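Local coordinates for putative cell adhesion protein (Bacteroides fragilis, PDB 4H40) that is probably a fimbrillin-like subunit of a distinct type of pilus and is thought to serve in cell adhesion, at residues L273-L286 / V303-Q315. Sequence-based numbering, arbitrary orientation.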
ATOM      1  N   LEU B 273     -19.117  -7.140  -6.312  1.00 48.15           N
ATOM      2  CA  LEU B 273     -18.991  -8.564  -6.608  1.00 46.14           C
ATOM      3  C   LEU B 273     -20.127  -9.361  -6.015  1.00 51.05           C
ATOM      4  O   LEU B 273     -20.731  -8.959  -5.014  1.00 51.65           O
ATOM      5  CB  LEU B 273     -17.646  -9.108  -6.057  1.00 44.99           C
ATOM      6  CG  LEU B 273     -16.358  -8.329  -6.384  1.00 48.06           C
ATOM      7  CD1 LEU B 273     -15.196  -8.777  -5.518  1.00 46.06           C
ATOM      8  CD2 LEU B 273     -15.994  -8.434  -7.851  1.00 50.65           C
ATOM      9  N   LYS B 274     -20.403 -10.513  -6.629  1.00 47.33           N
ATOM     10  CA  LYS B 274     -21.401 -11.464  -6.171  1.00 47.64           C
ATOM     11  C   LYS B 274     -20.648 -12.611  -5.527  1.00 49.55           C
ATOM     12  O   LYS B 274     -20.133 -13.472  -6.227  1.00 49.00           O
ATOM     13  CB  LYS B 274     -22.295 -11.920  -7.336  1.00 49.21           C
ATOM     14  CG  LYS B 274     -23.603 -12.554  -6.910  1.00 61.03           C
ATOM     15  CD  LYS B 274     -24.411 -12.887  -8.139  1.00 67.14           C
ATOM     16  CE  LYS B 274     -25.853 -13.163  -7.806  1.00 87.84           C
ATOM     17  NZ  LYS B 274     -26.586 -13.652  -9.002  1.00104.39           N
ATOM     18  N   VAL B 275     -20.518 -12.580  -4.209  1.00 45.83           N
ATOM     19  CA  VAL B 275     -19.811 -13.597  -3.424  1.00 45.97           C
ATOM     20  C   VAL B 275     -20.837 -14.599  -2.885  1.00 53.54           C
ATOM     21  O   VAL B 275     -21.781 -14.209  -2.212  1.00 54.46           O
ATOM     22  CB  VAL B 275     -18.952 -12.973  -2.288  1.00 48.23           C
ATOM     23  CG1 VAL B 275     -18.136 -14.036  -1.571  1.00 48.30           C
ATOM     24  CG2 VAL B 275     -18.038 -11.883  -2.839  1.00 46.31           C
ATOM     25  N   ASN B 276     -20.661 -15.882  -3.227  1.00 52.02           N
ATOM     26  CA  ASN B 276     -21.540 -16.985  -2.841  1.00 54.61           C
ATOM     27  C   ASN B 276     -23.029 -16.644  -3.050  1.00 61.51           C
ATOM     28  O   ASN B 276     -23.870 -16.979  -2.211  1.00 63.11           O
ATOM     29  CB  ASN B 276     -21.268 -17.415  -1.400  1.00 57.53           C
ATOM     30  CG  ASN B 276     -19.902 -18.006  -1.183  1.00 72.11           C
ATOM     31  OD1 ASN B 276     -19.250 -18.501  -2.109  1.00 65.02           O
ATOM     32  ND2 ASN B 276     -19.450 -17.992   0.061  1.00 60.72           N
ATOM     33  N   GLY B 277     -23.329 -15.999  -4.177  1.00 58.99           N
ATOM     34  CA  GLY B 277     -24.679 -15.611  -4.579  1.00 60.05           C
ATOM     35  C   GLY B 277     -25.220 -14.319  -3.998  1.00 65.17           C
ATOM     36  O   GLY B 277     -26.294 -13.879  -4.406  1.00 68.11           O
ATOM     37  N   ASN B 278     -24.511 -13.703  -3.040  1.00 59.57           N
ATOM     38  CA  ASN B 278     -24.974 -12.457  -2.426  1.00 59.33           C
ATOM     39  C   ASN B 278     -24.180 -11.252  -2.949  1.00 63.22           C
ATOM     40  O   ASN B 278     -22.946 -11.323  -3.029  1.00 59.33           O
ATOM     41  CB  ASN B 278     -24.883 -12.511  -0.896  1.00 56.20           C
ATOM     42  CG  ASN B 278     -25.188 -13.851  -0.265  1.00 79.94           C
ATOM     43  OD1 ASN B 278     -24.298 -14.495   0.320  1.00 69.94           O
ATOM     44  ND2 ASN B 278     -26.447 -14.299  -0.350  1.00 74.21           N
ATOM     45  N   PRO B 279     -24.859 -10.122  -3.275  1.00 62.60           N
ATOM     46  CA  PRO B 279     -24.129  -8.928  -3.737  1.00 61.50           C
ATOM     47  C   PRO B 279     -23.347  -8.268  -2.608  1.00 63.93           C
ATOM     48  O   PRO B 279     -23.859  -8.138  -1.488  1.00 64.86           O
ATOM     49  CB  PRO B 279     -25.245  -8.001  -4.241  1.00 65.21           C
ATOM     50  CG  PRO B 279     -26.470  -8.853  -4.331  1.00 71.60           C
ATOM     51  CD  PRO B 279     -26.306  -9.860  -3.238  1.00 66.82           C
ATOM     52  N   THR B 280     -22.082  -7.909  -2.891  1.00 57.78           N
ATOM     53  CA  THR B 280     -21.173  -7.256  -1.942  1.00 56.59           C
ATOM     54  C   THR B 280     -20.512  -6.045  -2.611  1.00 58.93           C
ATOM     55  O   THR B 280     -20.495  -5.960  -3.833  1.00 59.70           O
ATOM     56  CB  THR B 280     -20.090  -8.233  -1.431  1.00 64.09           C
ATOM     57  OG1 THR B 280     -19.214  -8.570  -2.501  1.00 67.41           O
ATOM     58  CG2 THR B 280     -20.651  -9.494  -0.801  1.00 60.21           C
ATOM     59  N   GLN B 281     -19.955  -5.130  -1.820  1.00 53.41           N
ATOM     60  CA  GLN B 281     -19.228  -3.966  -2.299  1.00 51.18           C
ATOM     61  C   GLN B 281     -18.045  -3.705  -1.337  1.00 52.18           C
ATOM     62  O   GLN B 281     -18.200  -3.761  -0.124  1.00 52.41           O
ATOM     63  CB  GLN B 281     -20.153  -2.746  -2.446  1.00 54.50           C
ATOM     64  CG  GLN B 281     -19.493  -1.498  -3.069  1.00 72.03           C
ATOM     65  CD  GLN B 281     -20.433  -0.320  -3.194  1.00 89.23           C
ATOM     66  OE1 GLN B 281     -21.005   0.177  -2.219  1.00 85.13           O
ATOM     67  NE2 GLN B 281     -20.582   0.183  -4.405  1.00 84.44           N
ATOM     68  N   TYR B 282     -16.869  -3.467  -1.898  1.00 45.55           N
ATOM     69  CA  TYR B 282     -15.637  -3.209  -1.172  1.00 44.77           C
ATOM     70  C   TYR B 282     -14.982  -1.990  -1.721  1.00 50.84           C
ATOM     71  O   TYR B 282     -14.914  -1.825  -2.935  1.00 50.74           O
ATOM     72  CB  TYR B 282     -14.651  -4.393  -1.285  1.00 43.77           C
ATOM     73  CG  TYR B 282     -15.265  -5.717  -0.932  1.00 45.66           C
ATOM     74  CD1 TYR B 282     -15.434  -6.093   0.392  1.00 49.81           C
ATOM     75  CD2 TYR B 282     -15.701  -6.593  -1.923  1.00 44.75           C
ATOM     76  CE1 TYR B 282     -16.009  -7.313   0.728  1.00 50.86           C
ATOM     77  CE2 TYR B 282     -16.290  -7.813  -1.600  1.00 45.68           C
ATOM     78  CZ  TYR B 282     -16.455  -8.162  -0.270  1.00 56.03           C
ATOM     79  OH  TYR B 282     -17.029  -9.363   0.070  1.00 62.48           O
ATOM     80  N   GLN B 283     -14.441  -1.164  -0.849  1.00 51.06           N
ATOM     81  CA  GLN B 283     -13.763   0.034  -1.291  1.00 51.98           C
ATOM     82  C   GLN B 283     -12.292   0.034  -0.927  1.00 57.31           C
ATOM     83  O   GLN B 283     -11.943  -0.143   0.248  1.00 59.14           O
ATOM     84  CB  GLN B 283     -14.428   1.277  -0.697  1.00 55.25           C
ATOM     85  CG  GLN B 283     -13.660   2.544  -1.004  1.00 61.20           C
ATOM     86  CD  GLN B 283     -14.418   3.748  -0.595  1.00 82.54           C
ATOM     87  OE1 GLN B 283     -14.841   4.532  -1.439  1.00 84.33           O
ATOM     88  NE2 GLN B 283     -14.612   3.907   0.705  1.00 73.07           N
HETATM   89  N   MSE B 284     -11.440   0.302  -1.928  1.00 51.57           N
HETATM   90  CA  MSE B 284     -10.017   0.508  -1.742  1.00 51.25           C
HETATM   91  C   MSE B 284      -9.757   2.020  -1.889  1.00 62.09           C
HETATM   92  O   MSE B 284      -9.995   2.545  -2.977  1.00 60.94           O
HETATM   93  CB  MSE B 284      -9.179  -0.283  -2.753  1.00 50.92           C
HETATM   94  CG  MSE B 284      -9.182  -1.782  -2.592  1.00 57.27           C
HETATM   95 SE   MSE B 284      -8.443  -2.676  -4.235  0.75 63.95          SE
HETATM   96  CE  MSE B 284      -7.027  -1.500  -4.601  1.00 61.13           C
ATOM     97  N   LEU B 285      -9.317   2.737  -0.814  1.00 62.91           N
ATOM     98  CA  LEU B 285      -8.960   4.139  -0.969  1.00 64.21           C
ATOM     99  C   LEU B 285      -7.464   4.189  -1.117  1.00 66.27           C
ATOM    100  O   LEU B 285      -6.764   3.685  -0.251  1.00 66.99           O
ATOM    101  CB  LEU B 285      -9.466   5.005   0.171  1.00 67.82           C
ATOM    102  CG  LEU B 285     -10.900   5.528  -0.012  1.00 74.79           C
ATOM    103  CD1 LEU B 285     -11.527   5.841   1.332  1.00 78.20           C
ATOM    104  CD2 LEU B 285     -10.943   6.770  -0.889  1.00 75.58           C
ATOM    105  N   LEU B 286      -6.981   4.669  -2.269  1.00 61.74           N
ATOM    106  CA  LEU B 286      -5.567   4.704  -2.632  1.00 60.81           C
ATOM    107  C   LEU B 286      -5.052   6.129  -2.731  1.00 67.90           C
ATOM    108  O   LEU B 286      -5.441   6.921  -3.596  1.00 66.94           O
ATOM    109  CB  LEU B 286      -5.318   3.941  -3.940  1.00 58.05           C
ATOM    110  CG  LEU B 286      -5.999   2.559  -4.065  1.00 60.01           C
ATOM    111  CD1 LEU B 286      -5.903   2.002  -5.507  1.00 56.93           C
ATOM    112  CD2 LEU B 286      -5.495   1.592  -3.011  1.00 61.39           C
ATOM    113  N   VAL B 303     -10.965 -12.322  -1.531  1.00 46.18           N
ATOM    114  CA  VAL B 303     -12.240 -12.277  -0.810  1.00 46.82           C
ATOM    115  C   VAL B 303     -12.254 -13.459   0.170  1.00 55.99           C
ATOM    116  O   VAL B 303     -12.112 -14.604  -0.250  1.00 56.19           O
ATOM    117  CB  VAL B 303     -13.469 -12.269  -1.753  1.00 48.15           C
ATOM    118  CG1 VAL B 303     -14.762 -12.114  -0.962  1.00 48.12           C
ATOM    119  CG2 VAL B 303     -13.356 -11.150  -2.763  1.00 46.47           C
ATOM    120  N   LYS B 304     -12.365 -13.171   1.472  1.00 57.13           N
ATOM    121  CA  LYS B 304     -12.355 -14.168   2.551  1.00 60.24           C
ATOM    122  C   LYS B 304     -13.615 -14.108   3.382  1.00 70.89           C
ATOM    123  O   LYS B 304     -14.212 -13.043   3.477  1.00 71.52           O
ATOM    124  CB  LYS B 304     -11.165 -13.885   3.500  1.00 62.92           C
ATOM    125  CG  LYS B 304      -9.827 -14.443   3.050  1.00 80.58           C
ATOM    126  CD  LYS B 304      -8.683 -13.961   3.930  1.00 90.31           C
ATOM    127  CE  LYS B 304      -7.342 -14.255   3.297  1.00100.03           C
ATOM    128  NZ  LYS B 304      -6.220 -13.538   3.964  1.00109.03           N
ATOM    129  N   ILE B 305     -13.977 -15.223   4.043  1.00 71.64           N
ATOM    130  CA  ILE B 305     -15.040 -15.294   5.058  1.00 74.00           C
ATOM    131  C   ILE B 305     -14.325 -15.496   6.406  1.00 83.42           C
ATOM    132  O   ILE B 305     -13.685 -16.541   6.591  1.00 83.15           O
ATOM    133  CB  ILE B 305     -16.135 -16.375   4.816  1.00 77.51           C
ATOM    134  CG1 ILE B 305     -16.637 -16.455   3.346  1.00 76.65           C
ATOM    135  CG2 ILE B 305     -17.272 -16.259   5.843  1.00 79.13           C
ATOM    136  CD1 ILE B 305     -17.442 -15.306   2.792  1.00 77.67           C
ATOM    137  N   SER B 306     -14.384 -14.491   7.316  1.00 83.94           N
ATOM    138  CA  SER B 306     -13.739 -14.563   8.635  1.00 87.33           C
ATOM    139  C   SER B 306     -14.574 -15.372   9.635  1.00 98.65           C
ATOM    140  O   SER B 306     -14.041 -16.261  10.321  1.00100.18           O
ATOM    141  CB  SER B 306     -13.442 -13.177   9.180  1.00 90.69           C
ATOM    142  OG  SER B 306     -12.218 -12.716   8.633  1.00100.06           O
ATOM    143  N   ASN B 307     -15.875 -15.080   9.695  1.00 98.10           N
ATOM    144  CA  ASN B 307     -16.840 -15.797  10.529  1.00100.93           C
ATOM    145  C   ASN B 307     -18.061 -16.041   9.654  1.00103.56           C
ATOM    146  O   ASN B 307     -18.223 -17.135   9.095  1.00103.55           O
ATOM    147  CB  ASN B 307     -17.168 -15.046  11.842  1.00107.81           C
ATOM    148  CG  ASN B 307     -16.960 -13.552  11.832  1.00138.43           C
ATOM    149  OD1 ASN B 307     -17.894 -12.787  11.562  1.00133.08           O
ATOM    150  ND2 ASN B 307     -15.739 -13.113  12.121  1.00132.18           N
ATOM    151  N   GLY B 308     -18.852 -14.986   9.491  1.00 98.21           N
ATOM    152  CA  GLY B 308     -20.015 -14.928   8.619  1.00 96.65           C
ATOM    153  C   GLY B 308     -19.811 -13.733   7.716  1.00 96.91           C
ATOM    154  O   GLY B 308     -20.389 -13.639   6.624  1.00 96.37           O
ATOM    155  N   VAL B 309     -18.925 -12.831   8.186  1.00 90.36           N
ATOM    156  CA  VAL B 309     -18.509 -11.582   7.560  1.00 86.95           C
ATOM    157  C   VAL B 309     -17.531 -11.849   6.383  1.00 84.18           C
ATOM    158  O   VAL B 309     -16.592 -12.645   6.490  1.00 83.68           O
ATOM    159  CB  VAL B 309     -17.902 -10.640   8.639  1.00 92.00           C
ATOM    160  CG1 VAL B 309     -16.681 -11.251   9.316  1.00 92.26           C
ATOM    161  CG2 VAL B 309     -17.584  -9.258   8.084  1.00 90.88           C
ATOM    162  N   THR B 310     -17.777 -11.173   5.262  1.00 75.46           N
ATOM    163  CA  THR B 310     -16.931 -11.265   4.078  1.00 71.13           C
ATOM    164  C   THR B 310     -15.968 -10.059   4.080  1.00 67.67           C
ATOM    165  O   THR B 310     -16.406  -8.929   4.288  1.00 65.47           O
ATOM    166  CB  THR B 310     -17.775 -11.356   2.784  1.00 82.12           C
ATOM    167  OG1 THR B 310     -18.192 -10.052   2.394  1.00 89.34           O
ATOM    168  CG2 THR B 310     -19.004 -12.226   2.934  1.00 83.37           C
ATOM    169  N   VAL B 311     -14.669 -10.302   3.861  1.00 60.87           N
ATOM    170  CA  VAL B 311     -13.660  -9.238   3.781  1.00 58.30           C
ATOM    171  C   VAL B 311     -12.839  -9.335   2.489  1.00 57.10           C
ATOM    172  O   VAL B 311     -12.694 -10.410   1.908  1.00 56.91           O
ATOM    173  CB  VAL B 311     -12.705  -9.135   5.001  1.00 62.62           C
ATOM    174  CG1 VAL B 311     -13.407  -8.496   6.170  1.00 65.27           C
ATOM    175  CG2 VAL B 311     -12.094 -10.471   5.394  1.00 62.38           C
ATOM    176  N   LEU B 312     -12.352  -8.188   2.039  1.00 49.00           N
ATOM    177  CA  LEU B 312     -11.438  -8.082   0.945  1.00 45.72           C
ATOM    178  C   LEU B 312     -10.105  -7.663   1.520  1.00 51.53           C
ATOM    179  O   LEU B 312     -10.036  -6.684   2.260  1.00 53.14           O
ATOM    180  CB  LEU B 312     -11.920  -7.104  -0.130  1.00 44.18           C
ATOM    181  CG  LEU B 312     -11.090  -7.149  -1.402  1.00 46.47           C
ATOM    182  CD1 LEU B 312     -11.575  -8.211  -2.330  1.00 45.96           C
ATOM    183  CD2 LEU B 312     -11.044  -5.836  -2.086  1.00 46.28           C
ATOM    184  N   THR B 313      -9.071  -8.451   1.254  1.00 48.34           N
ATOM    185  CA  THR B 313      -7.693  -8.160   1.628  1.00 49.51           C
ATOM    186  C   THR B 313      -6.922  -7.886   0.361  1.00 53.79           C
ATOM    187  O   THR B 313      -7.053  -8.651  -0.595  1.00 53.50           O
ATOM    188  CB  THR B 313      -7.004  -9.322   2.404  1.00 53.88           C
ATOM    189  OG1 THR B 313      -6.790 -10.409   1.513  1.00 54.59           O
ATOM    190  CG2 THR B 313      -7.757  -9.776   3.626  1.00 53.12           C
ATOM    191  N   TRP B 314      -6.076  -6.874   0.346  1.00 50.84           N
ATOM    192  CA  TRP B 314      -5.278  -6.708  -0.840  1.00 50.35           C
ATOM    193  C   TRP B 314      -3.838  -6.408  -0.511  1.00 54.94           C
ATOM    194  O   TRP B 314      -3.479  -6.113   0.616  1.00 55.14           O
ATOM    195  CB  TRP B 314      -5.854  -5.695  -1.842  1.00 47.77           C
ATOM    196  CG  TRP B 314      -5.697  -4.267  -1.468  1.00 49.63           C
ATOM    197  CD1 TRP B 314      -4.751  -3.395  -1.925  1.00 52.51           C
ATOM    198  CD2 TRP B 314      -6.581  -3.510  -0.645  1.00 50.74           C
ATOM    199  NE1 TRP B 314      -4.982  -2.137  -1.424  1.00 53.11           N
ATOM    200  CE2 TRP B 314      -6.092  -2.180  -0.615  1.00 56.03           C
ATOM    201  CE3 TRP B 314      -7.726  -3.834   0.112  1.00 52.55           C
ATOM    202  CZ2 TRP B 314      -6.717  -1.164   0.143  1.00 56.70           C
ATOM    203  CZ3 TRP B 314      -8.352  -2.830   0.840  1.00 55.55           C
ATOM    204  CH2 TRP B 314      -7.841  -1.518   0.869  1.00 56.96           C
ATOM    205  N   GLN B 315      -3.017  -6.604  -1.519  1.00 51.31           N
ATOM    206  CA  GLN B 315      -1.602  -6.379  -1.553  1.00 51.09           C
ATOM    207  C   GLN B 315      -1.226  -5.817  -2.919  1.00 50.60           C
ATOM    208  O   GLN B 315      -1.899  -6.056  -3.944  1.00 47.25           O
ATOM    209  CB  GLN B 315      -0.836  -7.657  -1.227  1.00 54.03           C
ATOM    210  CG  GLN B 315      -1.235  -8.878  -2.062  1.00 80.13           C
ATOM    211  CD  GLN B 315      -0.894 -10.197  -1.394  1.00109.53           C
ATOM    212  OE1 GLN B 315      -0.489 -10.265  -0.215  1.00104.14           O
ATOM    213  NE2 GLN B 315      -1.091 -11.285  -2.134  1.00105.95           N
TER
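L273 and V275, at the end of strand 266-275, both meet V303: the L273 and V303 side chains slide past each other in opposite directions, while V275 comes tip to tip with V303, its CG2 lying 3.8 Å from V303 CG1. A type I' turn from V275 to N278 reverses the chain. Within it N276 lies against I305, its amide held by backbone groups of G193, H195 and T196. With chi1 at 68°, T280 OG1 lies between backbone N and carbonyl carbon and joins the backbone N in binding L273 O, while CG2 rests near T310 OG1. Y282 carries the one hydrogen bond between the segments, 2.7 Å from OH to T310 OG1, the two side chains crossing at about a right angle. L312 CB lies over one face of the tyrosine ring, toward its rim, a CH-pi contact 4.0 Å from the centroid. M284, a selenomethionine, runs across one face of the W314 indole, its chain bent at chi3 (41°). Its CG stands 3.4 Å above the six-membered ring, and SE lies over the five-membered ring, a Met-aromatic contact. L286 CD2 packs near W314 NE1. Strands 278-286 and 310-315, 32° from parallel and 8.0 Å apart at closest approach, belong to different sheets, the first at the edge of a four-stranded antiparallel one; their side chains pack between the sheets as in a beta-sandwich, consistent with the transthyretin clan. Y299 of strand 296-305 touches M284 and L286, V188 of strand 177-190 backs L273 and V303, and residues 311-314 pair antiparallel with a strand of the second subunit.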